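Local coordinates for protein tryptophan halogenase superfamily (Brevundimonas sp. BAL3, PDB 6FRL) that catalyses flavin-dependent halogenation and prefers bromination over chlorination, at residues B[14-19]-B[41-46]; B[78-83]-B[165-170]; B[88-93]-B[349-354]; B[254-259]-B[287-292]. All blocks are in the same frame, centred on the assembly; numbering follows the deposited sequence.

Contact 1: residues B[14-19]-B[41-46]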
# COMPACT_ATOMS: atom_id res chain seq x y z
N VAL B 14 26.94 11.75 -14.18
CA VAL B 14 26.68 10.47 -13.54
C VAL B 14 27.64 9.45 -14.12
O VAL B 14 27.75 9.31 -15.36
CB VAL B 14 25.23 9.98 -13.76
CG1 VAL B 14 25.02 8.59 -13.10
CG2 VAL B 14 24.24 11.00 -13.23
N VAL B 15 28.32 8.73 -13.23
CA VAL B 15 29.29 7.74 -13.65
C VAL B 15 28.84 6.38 -13.13
O VAL B 15 28.72 6.18 -11.93
CB VAL B 15 30.71 8.06 -13.11
CG1 VAL B 15 31.72 6.99 -13.57
CG2 VAL B 15 31.16 9.45 -13.55
N ILE B 16 28.64 5.45 -14.05
CA ILE B 16 28.12 4.16 -13.71
C ILE B 16 29.31 3.23 -13.80
O ILE B 16 29.90 3.07 -14.87
CB ILE B 16 27.00 3.74 -14.72
CG1 ILE B 16 25.81 4.69 -14.61
CG2 ILE B 16 26.54 2.32 -14.48
CD1 ILE B 16 24.83 4.56 -15.73
N VAL B 17 29.62 2.57 -12.68
CA VAL B 17 30.80 1.74 -12.59
C VAL B 17 30.43 0.29 -12.78
O VAL B 17 30.02 -0.37 -11.85
CB VAL B 17 31.48 1.95 -11.23
CG1 VAL B 17 32.72 1.07 -11.09
CG2 VAL B 17 31.75 3.42 -10.98
N GLY B 18 30.62 -0.20 -14.01
CA GLY B 18 30.30 -1.57 -14.41
C GLY B 18 29.16 -1.56 -15.44
O GLY B 18 28.25 -0.73 -15.37
N GLY B 19 29.23 -2.46 -16.42
CA GLY B 19 28.16 -2.69 -17.38
C GLY B 19 27.32 -3.87 -16.93
O GLY B 19 26.86 -3.91 -15.79
N ILE B 41 26.13 11.31 -18.78
CA ILE B 41 26.11 9.97 -18.27
C ILE B 41 27.20 9.20 -18.99
O ILE B 41 27.32 9.25 -20.22
CB ILE B 41 24.73 9.30 -18.49
CG1 ILE B 41 23.61 10.12 -17.81
CG2 ILE B 41 24.74 7.86 -17.97
CD1 ILE B 41 22.22 9.72 -18.25
N THR B 42 27.97 8.45 -18.20
CA THR B 42 29.05 7.62 -18.70
C THR B 42 29.07 6.29 -17.94
O THR B 42 28.87 6.26 -16.72
CB THR B 42 30.38 8.34 -18.46
OG1 THR B 42 30.33 9.66 -19.00
CG2 THR B 42 31.53 7.57 -19.06
N VAL B 43 29.30 5.20 -18.67
CA VAL B 43 29.52 3.87 -18.13
C VAL B 43 31.02 3.55 -18.30
O VAL B 43 31.61 3.88 -19.32
CB VAL B 43 28.70 2.80 -18.89
CG1 VAL B 43 29.09 1.38 -18.48
CG2 VAL B 43 27.21 3.01 -18.68
N VAL B 44 31.60 2.89 -17.30
CA VAL B 44 32.97 2.42 -17.30
C VAL B 44 32.97 0.90 -17.06
O VAL B 44 32.63 0.46 -15.99
CB VAL B 44 33.80 3.12 -16.19
CG1 VAL B 44 35.23 2.62 -16.18
CG2 VAL B 44 33.77 4.64 -16.37
N GLU B 45 33.37 0.13 -18.06
CA GLU B 45 33.42 -1.35 -17.97
C GLU B 45 34.63 -1.88 -18.74
O GLU B 45 35.27 -1.12 -19.47
CB GLU B 45 32.12 -1.95 -18.55
CG GLU B 45 31.78 -1.56 -20.00
CD GLU B 45 30.63 -2.37 -20.62
OE1 GLU B 45 30.25 -3.44 -20.08
OE2 GLU B 45 30.10 -1.98 -21.68
N SER B 46 34.86 -3.19 -18.60
CA SER B 46 35.87 -3.94 -19.36
C SER B 46 35.33 -5.28 -19.85
O SER B 46 35.43 -5.59 -21.05
CB SER B 46 37.11 -4.16 -18.48
OG SER B 46 36.79 -4.98 -17.38
O HOH W 1 29.27 11.19 -16.88

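Contact 2: residues B[78-83]-B[165-170]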
# COMPACT_ATOMS: atom_id res chain seq x y z
N ARG B 78 12.77 -10.81 -29.89
CA ARG B 78 13.62 -11.19 -31.04
C ARG B 78 15.09 -11.01 -30.72
O ARG B 78 15.89 -11.89 -31.01
CB ARG B 78 13.27 -10.40 -32.32
CG ARG B 78 12.34 -11.13 -33.30
CD ARG B 78 12.13 -10.41 -34.62
NE ARG B 78 11.37 -9.19 -34.38
CZ ARG B 78 10.05 -9.06 -34.39
NH1 ARG B 78 9.27 -10.08 -34.70
NH2 ARG B 78 9.50 -7.88 -34.13
N ALA B 79 15.45 -9.88 -30.12
CA ALA B 79 16.86 -9.53 -29.94
C ALA B 79 17.51 -10.33 -28.81
O ALA B 79 18.75 -10.46 -28.78
CB ALA B 79 17.03 -8.02 -29.73
N THR B 80 16.71 -10.87 -27.89
CA THR B 80 17.25 -11.54 -26.70
C THR B 80 17.03 -13.07 -26.66
O THR B 80 17.25 -13.70 -25.59
CB THR B 80 16.70 -10.88 -25.42
OG1 THR B 80 15.26 -10.91 -25.42
CG2 THR B 80 17.20 -9.44 -25.31
N GLN B 81 16.64 -13.67 -27.80
CA GLN B 81 16.38 -15.11 -27.90
C GLN B 81 15.30 -15.56 -26.89
O GLN B 81 15.26 -16.70 -26.46
CB GLN B 81 17.68 -15.95 -27.73
CG GLN B 81 18.69 -15.86 -28.88
CD GLN B 81 18.14 -16.38 -30.22
OE1 GLN B 81 18.05 -15.63 -31.19
NE2 GLN B 81 17.74 -17.66 -30.27
N ALA B 82 14.40 -14.64 -26.57
CA ALA B 82 13.47 -14.81 -25.46
C ALA B 82 12.30 -15.69 -25.79
O ALA B 82 11.94 -15.84 -26.97
CB ALA B 82 12.92 -13.46 -25.03
N THR B 83 11.70 -16.23 -24.74
CA THR B 83 10.40 -16.90 -24.80
C THR B 83 9.49 -16.35 -23.69
O THR B 83 9.94 -15.65 -22.78
CB THR B 83 10.55 -18.42 -24.58
OG1 THR B 83 10.97 -18.66 -23.23
CG2 THR B 83 11.56 -19.02 -25.53
N LEU B 165 9.42 -12.60 -19.36
CA LEU B 165 10.37 -13.22 -20.28
C LEU B 165 11.36 -14.18 -19.64
O LEU B 165 11.80 -14.01 -18.47
CB LEU B 165 11.20 -12.14 -21.00
CG LEU B 165 10.48 -10.94 -21.59
CD1 LEU B 165 11.49 -10.04 -22.31
CD2 LEU B 165 9.36 -11.41 -22.50
N HIS B 166 11.70 -15.21 -20.42
CA HIS B 166 12.96 -15.92 -20.26
C HIS B 166 13.85 -15.29 -21.32
O HIS B 166 13.45 -15.26 -22.49
CB HIS B 166 12.80 -17.43 -20.56
CG HIS B 166 11.76 -18.12 -19.72
ND1 HIS B 166 10.62 -18.65 -20.26
CD2 HIS B 166 11.71 -18.35 -18.38
CE1 HIS B 166 9.90 -19.20 -19.29
NE2 HIS B 166 10.53 -19.02 -18.14
N LEU B 167 15.04 -14.82 -20.97
CA LEU B 167 15.88 -14.17 -21.96
C LEU B 167 17.38 -14.29 -21.72
O LEU B 167 17.85 -14.63 -20.62
CB LEU B 167 15.47 -12.69 -22.12
CG LEU B 167 15.33 -11.77 -20.89
CD1 LEU B 167 16.35 -12.02 -19.78
CD2 LEU B 167 15.38 -10.31 -21.29
N ASP B 168 18.15 -14.00 -22.78
CA ASP B 168 19.61 -13.93 -22.66
C ASP B 168 19.99 -12.59 -22.06
O ASP B 168 19.81 -11.57 -22.69
CB ASP B 168 20.31 -14.15 -24.01
CG ASP B 168 21.84 -14.31 -23.85
OD1 ASP B 168 22.48 -13.50 -23.16
OD2 ASP B 168 22.41 -15.25 -24.41
N ALA B 169 20.55 -12.60 -20.86
CA ALA B 169 20.85 -11.36 -20.14
C ALA B 169 21.93 -10.54 -20.83
O ALA B 169 21.86 -9.31 -20.88
CB ALA B 169 21.23 -11.65 -18.71
N GLY B 170 22.93 -11.24 -21.37
CA GLY B 170 24.00 -10.63 -22.18
C GLY B 170 23.45 -9.90 -23.40
O GLY B 170 23.81 -8.76 -23.63

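Contact 3: residues B[88-93]-B[349-354]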
# COMPACT_ATOMS: atom_id res chain seq x y z
N ILE B 88 6.25 -19.97 -12.52
CA ILE B 88 7.31 -20.94 -12.21
C ILE B 88 6.68 -22.24 -11.77
O ILE B 88 5.71 -22.24 -11.01
CB ILE B 88 8.22 -20.47 -11.07
CG1 ILE B 88 8.85 -19.12 -11.41
CG2 ILE B 88 9.30 -21.51 -10.72
CD1 ILE B 88 9.64 -18.51 -10.26
N ARG B 89 7.25 -23.35 -12.23
CA ARG B 89 6.72 -24.67 -11.92
C ARG B 89 7.58 -25.39 -10.89
O ARG B 89 8.73 -25.69 -11.16
CB ARG B 89 6.59 -25.47 -13.19
CG ARG B 89 5.79 -26.74 -13.01
CD ARG B 89 5.43 -27.34 -14.34
NE ARG B 89 4.55 -28.49 -14.19
CZ ARG B 89 3.82 -29.03 -15.16
NH1 ARG B 89 3.86 -28.56 -16.39
NH2 ARG B 89 3.04 -30.08 -14.89
N PHE B 90 7.02 -25.65 -9.71
CA PHE B 90 7.74 -26.28 -8.58
C PHE B 90 7.47 -27.79 -8.56
O PHE B 90 6.31 -28.23 -8.39
CB PHE B 90 7.36 -25.64 -7.25
CG PHE B 90 7.89 -24.25 -7.10
CD1 PHE B 90 9.17 -24.02 -6.68
CD2 PHE B 90 7.12 -23.15 -7.47
CE1 PHE B 90 9.68 -22.73 -6.61
CE2 PHE B 90 7.62 -21.86 -7.39
CZ PHE B 90 8.90 -21.65 -6.96
N LEU B 91 8.54 -28.57 -8.77
CA LEU B 91 8.48 -30.04 -8.88
C LEU B 91 9.21 -30.67 -7.73
O LEU B 91 10.33 -30.23 -7.39
CB LEU B 91 9.07 -30.52 -10.21
CG LEU B 91 8.34 -29.98 -11.45
CD1 LEU B 91 9.06 -30.28 -12.75
CD2 LEU B 91 6.91 -30.51 -11.48
N ASP B 92 8.53 -31.64 -7.10
CA ASP B 92 9.09 -32.51 -6.05
C ASP B 92 9.44 -31.81 -4.72
O ASP B 92 10.26 -32.34 -3.98
CB ASP B 92 10.32 -33.33 -6.56
CG ASP B 92 10.03 -34.13 -7.84
OD1 ASP B 92 8.87 -34.52 -8.14
OD2 ASP B 92 10.99 -34.38 -8.57
N TRP B 93 8.84 -30.65 -4.40
CA TRP B 93 9.11 -29.98 -3.09
C TRP B 93 8.31 -30.61 -1.94
O TRP B 93 8.65 -30.42 -0.76
CB TRP B 93 8.87 -28.45 -3.15
CG TRP B 93 9.91 -27.72 -3.96
CD1 TRP B 93 10.11 -27.82 -5.32
CD2 TRP B 93 10.92 -26.82 -3.47
NE1 TRP B 93 11.19 -27.04 -5.69
CE2 TRP B 93 11.70 -26.42 -4.58
CE3 TRP B 93 11.24 -26.32 -2.20
CZ2 TRP B 93 12.77 -25.54 -4.46
CZ3 TRP B 93 12.31 -25.43 -2.09
CH2 TRP B 93 13.05 -25.05 -3.20
N PRO B 349 18.05 -17.18 -7.11
CA PRO B 349 17.00 -16.92 -8.13
C PRO B 349 15.79 -17.86 -8.10
O PRO B 349 15.24 -18.24 -9.17
CB PRO B 349 17.75 -17.08 -9.46
CG PRO B 349 18.80 -18.09 -9.15
CD PRO B 349 19.23 -17.83 -7.73
N LEU B 350 15.34 -18.18 -6.89
CA LEU B 350 14.27 -19.16 -6.70
C LEU B 350 12.97 -18.60 -7.25
O LEU B 350 12.13 -19.35 -7.78
CB LEU B 350 14.12 -19.53 -5.21
CG LEU B 350 13.03 -20.56 -4.85
CD1 LEU B 350 13.31 -21.91 -5.50
CD2 LEU B 350 12.95 -20.75 -3.33
N GLU B 351 12.79 -17.29 -7.08
CA GLU B 351 11.62 -16.60 -7.55
C GLU B 351 11.98 -15.45 -8.52
O GLU B 351 11.28 -14.44 -8.60
CB GLU B 351 10.76 -16.18 -6.34
CG GLU B 351 9.99 -17.34 -5.71
CD GLU B 351 8.64 -17.66 -6.35
OE1 GLU B 351 8.25 -17.03 -7.34
OE2 GLU B 351 7.94 -18.57 -5.85
N SER B 352 13.07 -15.63 -9.27
CA SER B 352 13.39 -14.78 -10.43
C SER B 352 13.44 -13.28 -10.07
O SER B 352 12.76 -12.47 -10.70
CB SER B 352 12.31 -14.97 -11.53
OG SER B 352 12.12 -16.35 -11.88
N THR B 353 14.22 -12.91 -9.06
CA THR B 353 14.13 -11.55 -8.51
C THR B 353 15.31 -10.63 -8.75
O THR B 353 15.24 -9.47 -8.39
CB THR B 353 13.86 -11.56 -6.98
OG1 THR B 353 14.86 -12.35 -6.34
CG2 THR B 353 12.44 -12.11 -6.66
N SER B 354 16.37 -11.13 -9.37
CA SER B 354 17.62 -10.36 -9.57
C SER B 354 17.41 -9.10 -10.41
O SER B 354 17.76 -7.98 -10.00
CB SER B 354 18.67 -11.25 -10.26
OG SER B 354 19.25 -12.11 -9.31

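Contact 4: residues B[254-259]-B[287-292]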
# COMPACT_ATOMS: atom_id res chain seq x y z
N VAL B 254 25.06 -23.96 -16.22
CA VAL B 254 25.54 -24.43 -17.49
C VAL B 254 24.45 -24.19 -18.55
O VAL B 254 23.26 -24.53 -18.31
CB VAL B 254 25.96 -25.92 -17.41
CG1 VAL B 254 24.79 -26.81 -17.02
CG2 VAL B 254 26.56 -26.42 -18.73
N GLN B 255 24.85 -23.59 -19.69
CA GLN B 255 23.96 -23.42 -20.82
C GLN B 255 23.87 -24.74 -21.59
O GLN B 255 24.86 -25.45 -21.73
CB GLN B 255 24.43 -22.29 -21.78
CG GLN B 255 24.33 -20.87 -21.26
CD GLN B 255 22.89 -20.36 -21.14
OE1 GLN B 255 22.35 -20.32 -20.02
NE2 GLN B 255 22.28 -19.95 -22.26
N SER B 256 22.67 -25.04 -22.07
CA SER B 256 22.41 -26.22 -22.85
C SER B 256 21.84 -25.83 -24.22
O SER B 256 21.19 -24.78 -24.36
CB SER B 256 21.46 -27.16 -22.11
OG SER B 256 20.15 -26.64 -21.97
N GLU B 257 22.10 -26.70 -25.21
CA GLU B 257 21.62 -26.54 -26.59
C GLU B 257 20.40 -27.43 -26.73
O GLU B 257 20.47 -28.59 -26.36
CB GLU B 257 22.73 -26.94 -27.57
CG GLU B 257 22.42 -26.71 -29.06
CD GLU B 257 23.42 -25.79 -29.74
OE1 GLU B 257 22.95 -24.86 -30.43
OE2 GLU B 257 24.66 -25.97 -29.57
N ASN B 258 19.30 -26.90 -27.25
CA ASN B 258 18.06 -27.70 -27.41
C ASN B 258 18.29 -28.86 -28.39
O ASN B 258 19.02 -28.70 -29.37
CB ASN B 258 16.90 -26.84 -27.94
CG ASN B 258 16.32 -25.89 -26.90
OD1 ASN B 258 15.48 -25.08 -27.24
ND2 ASN B 258 16.77 -25.98 -25.66
N ARG B 259 17.68 -30.02 -28.11
CA ARG B 259 17.68 -31.17 -29.04
C ARG B 259 16.57 -30.95 -30.08
O ARG B 259 15.59 -30.25 -29.79
CB ARG B 259 17.49 -32.52 -28.31
CG ARG B 259 18.35 -32.67 -27.07
CD ARG B 259 18.69 -34.06 -26.61
NE ARG B 259 19.52 -33.89 -25.43
CZ ARG B 259 19.95 -34.86 -24.63
NH1 ARG B 259 20.69 -34.55 -23.57
NH2 ARG B 259 19.66 -36.14 -24.87
N ALA B 287 18.99 -23.18 -23.43
CA ALA B 287 18.40 -23.04 -22.11
C ALA B 287 19.46 -22.80 -21.04
O ALA B 287 20.59 -23.28 -21.16
CB ALA B 287 17.55 -24.24 -21.77
N GLY B 288 19.08 -22.02 -20.02
CA GLY B 288 19.83 -21.92 -18.79
C GLY B 288 19.50 -23.10 -17.88
O GLY B 288 18.33 -23.50 -17.77
N ASN B 289 20.54 -23.69 -17.29
CA ASN B 289 20.39 -24.76 -16.31
C ASN B 289 21.25 -24.45 -15.10
O ASN B 289 22.28 -23.80 -15.23
CB ASN B 289 20.85 -26.12 -16.84
CG ASN B 289 20.27 -26.46 -18.19
OD1 ASN B 289 19.39 -27.33 -18.29
ND2 ASN B 289 20.77 -25.79 -19.24
N GLY B 290 20.85 -24.94 -13.93
CA GLY B 290 21.69 -24.87 -12.74
C GLY B 290 21.20 -25.66 -11.53
O GLY B 290 20.07 -26.13 -11.50
N LEU B 291 22.08 -25.82 -10.56
CA LEU B 291 21.76 -26.41 -9.29
C LEU B 291 22.25 -25.45 -8.22
O LEU B 291 23.44 -25.07 -8.21
CB LEU B 291 22.43 -27.78 -9.12
CG LEU B 291 21.87 -28.63 -7.97
CD1 LEU B 291 20.75 -29.54 -8.47
CD2 LEU B 291 22.95 -29.46 -7.26
N VAL B 292 21.33 -25.06 -7.34
CA VAL B 292 21.65 -24.34 -6.09
C VAL B 292 21.67 -25.38 -4.96
O VAL B 292 20.76 -26.18 -4.89
CB VAL B 292 20.56 -23.28 -5.78
CG1 VAL B 292 20.77 -22.66 -4.39
CG2 VAL B 292 20.52 -22.23 -6.89

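Contact 1: residues B[14-19]-B[41-46]
Val14 to Val17 pair in parallel register with Ile41 to Val44, the two strand axes coming within 4.8 Å at an angle of 21°. The backbone bonds alternate between the strands. Thr42 N gives to Val14 O, Ile16 N to Thr42 O at 2.8 Å, and Val44 N to Ile16 O. Gly18 N makes the last one, to Val44 O, at the end of the strand. A water joins Val14 O to Thr42 OG1.

Ile16, Ile41 and Val43 share one face. Ile16 CD1 reaches Ile41 CG2 at 4.0 Å, and Ile16 CB meets Val43 CG2 at 4.0 Å. Val43 has CG1 anti to the backbone N (chi1 171°), which lays that methyl 3.9 Å from Gly18 O and leaves CG2 for Ile16. Helix 20-33 covers this face through Trp24 and Ala27. With an alanine at Val43, the missing methyls would probably leave a gap beside Ile16 CB and CD1 and next to Trp24. On the other face Val15 CG1 touches Val44 CG2 at 4.2 Å, with Leu207 packed on both.

Glu45 OE1 comes to 3.5 Å from Gly19 CA, where a side chain would collide with it. The other carboxylate oxygen, OE2, makes a salt bridge to Arg187 and accepts a hydrogen bond from Trp24 NE1. Strand, glycine turn, helix 20-33 and second strand form a beta-alpha-beta unit. Its apolar side chains pack on the helix on one face and on Leu207 on the other, while the glycines and an acidic residue at the strand ends are consistent with a Rossmann-type dinucleotide site for the flavin.

Contact 2: residues B[78-83]-B[165-170]
Thr83 and His166 form an antiparallel hydrogen-bonded pair and are joined by their side chains as well. Thr83 N gives to His166 O, and His166 N returns a bond to Thr83 O, each 3.0 Å long. A third bond runs from His166 ND1 to Thr83 OG1, also 3.0 Å, with the hydroxyl at the ring edge and only 11° out of its plane. Thr83 OG1 sits between the backbone N and the carbonyl carbon (chi1 67°), which turns it to the ring. Thr83 OG1 is also bonded to Pro282 O, and His166 NE2 to Thr268 OG1. The imidazole is therefore tied at both nitrogens, which should fix its rotation.

Thr80 buries about as much surface as Thr83. Its carbonyl O takes Asp168 N at 3.0 Å. Its OG1 lies 3.8 Å from Leu167 CB and is bonded to Val76 O in helix 73-79, which Thr80 follows. Ala82 CB fills in against Leu167 CB at 3.9 Å.

Strand 164-168 is the middle strand of a small antiparallel sheet, between 55-57 and 83-85. Asp168 N-caps helix 169-182 and makes a salt bridge to Arg286.

Contact 3: residues B[88-93]-B[349-354]
The Pro-Leu-Glu-Ser-Thr-Ser segment 349-354 leads into helix 354-367, and its Leu350 and Glu351 pack on Ile88 and Phe90 of strand 87-91 and on Trp93 just after it. No hydrogen bond joins the two segments. Leu350 CD1 touches both aromatic rings. It lies in plane at the edge of the Phe90 ring, 3.9 Å from CE1, and is 3.8 Å from Trp93 CZ2.

Glu351 bends at chi2 (-86°), which swings its carboxylate to Phe90. OE2 comes to 3.4 Å from Phe90 CZ, with ring and carboxylate planes 41° apart. OE1 lies 3.6 Å from Ile88 CD1. That methyl is also 3.6 Å from Leu350 O and 3.7 Å from Ser352 OG. The carboxylate is buried, with OE2 hydrogen-bonded to His400 NE2 and OE1 to His102 ND1. Exchanging Glu351 for an alanine is likely to leave both histidines without this partner and to open a gap beside Phe90.

Ser352 OG is hydrogen-bonded to Lys85 NZ. Lys85 and Glu351 are consistent with the lysine and glutamate pair in the active site of flavin-dependent tryptophan halogenases.

Contact 4: residues B[254-259]-B[287-292]
Asn289 ND2 gives two hydrogen bonds across the pair of strands, to Ser256 OG and to Val254 O, both 2.9 Å. Each acceptor lies close to the amide plane, and the bond to Ser256 is the straighter, at 167°. Ser256 OG stands between its backbone N and carbonyl carbon (chi1 67°), which presents it to the amide. Asn289 OD1 is bonded to Leu312 N. Three bonds therefore hold the buried amide and should fix its rotation.

The backbones are antiparallel. Ser256 N gives to Ala287 O and Ala287 N to Ser256 O, both at 2.9 Å. Val254 N gives to Asn289 O at 3.0 Å. The return bond from Asn289 N to Val254 O is weak; Val254 O also takes the bond from ND2.

Around these bonds Val254 CG1 rests 4.0 Å from Asn289 CB, and Ala287 CB lies 3.5 Å from Ser256 OG. On the other face Gln255 folds back so that OE1 sits 3.2 Å from Gly288 CA, where no side chain intervenes. This oxygen is bonded to Gly55 N.

Both strands are internal to a seven-stranded mixed sheet. Strand 276-282 flanks 286-293, strand 314-323 flanks 250-257, and Leu291 packs on helix 300-307.

Overall arrangement
Contact 1 comes first along the chain and lies in the Rossmann-type sheet, about 32 Å between centres from contact 3. Contact 2 belongs to the small three-stranded sheet, about 23 Å from contact 1 between centres. Contacts 3 and 4 reach the same seven-stranded sheet, their centres about 15 Å apart. Contacts 2 and 3 alternate along the chain, since 88-93 falls between 78-83 and 165-170. Both segments of contact 4 fall between those of contact 3. Contacts 2 and 4 approach to about 5 Å at their nearest atoms. The probable flavin-binding unit is thus separate from the probable active-site region, and contacts 2 and 3 join widely separated parts of the chain.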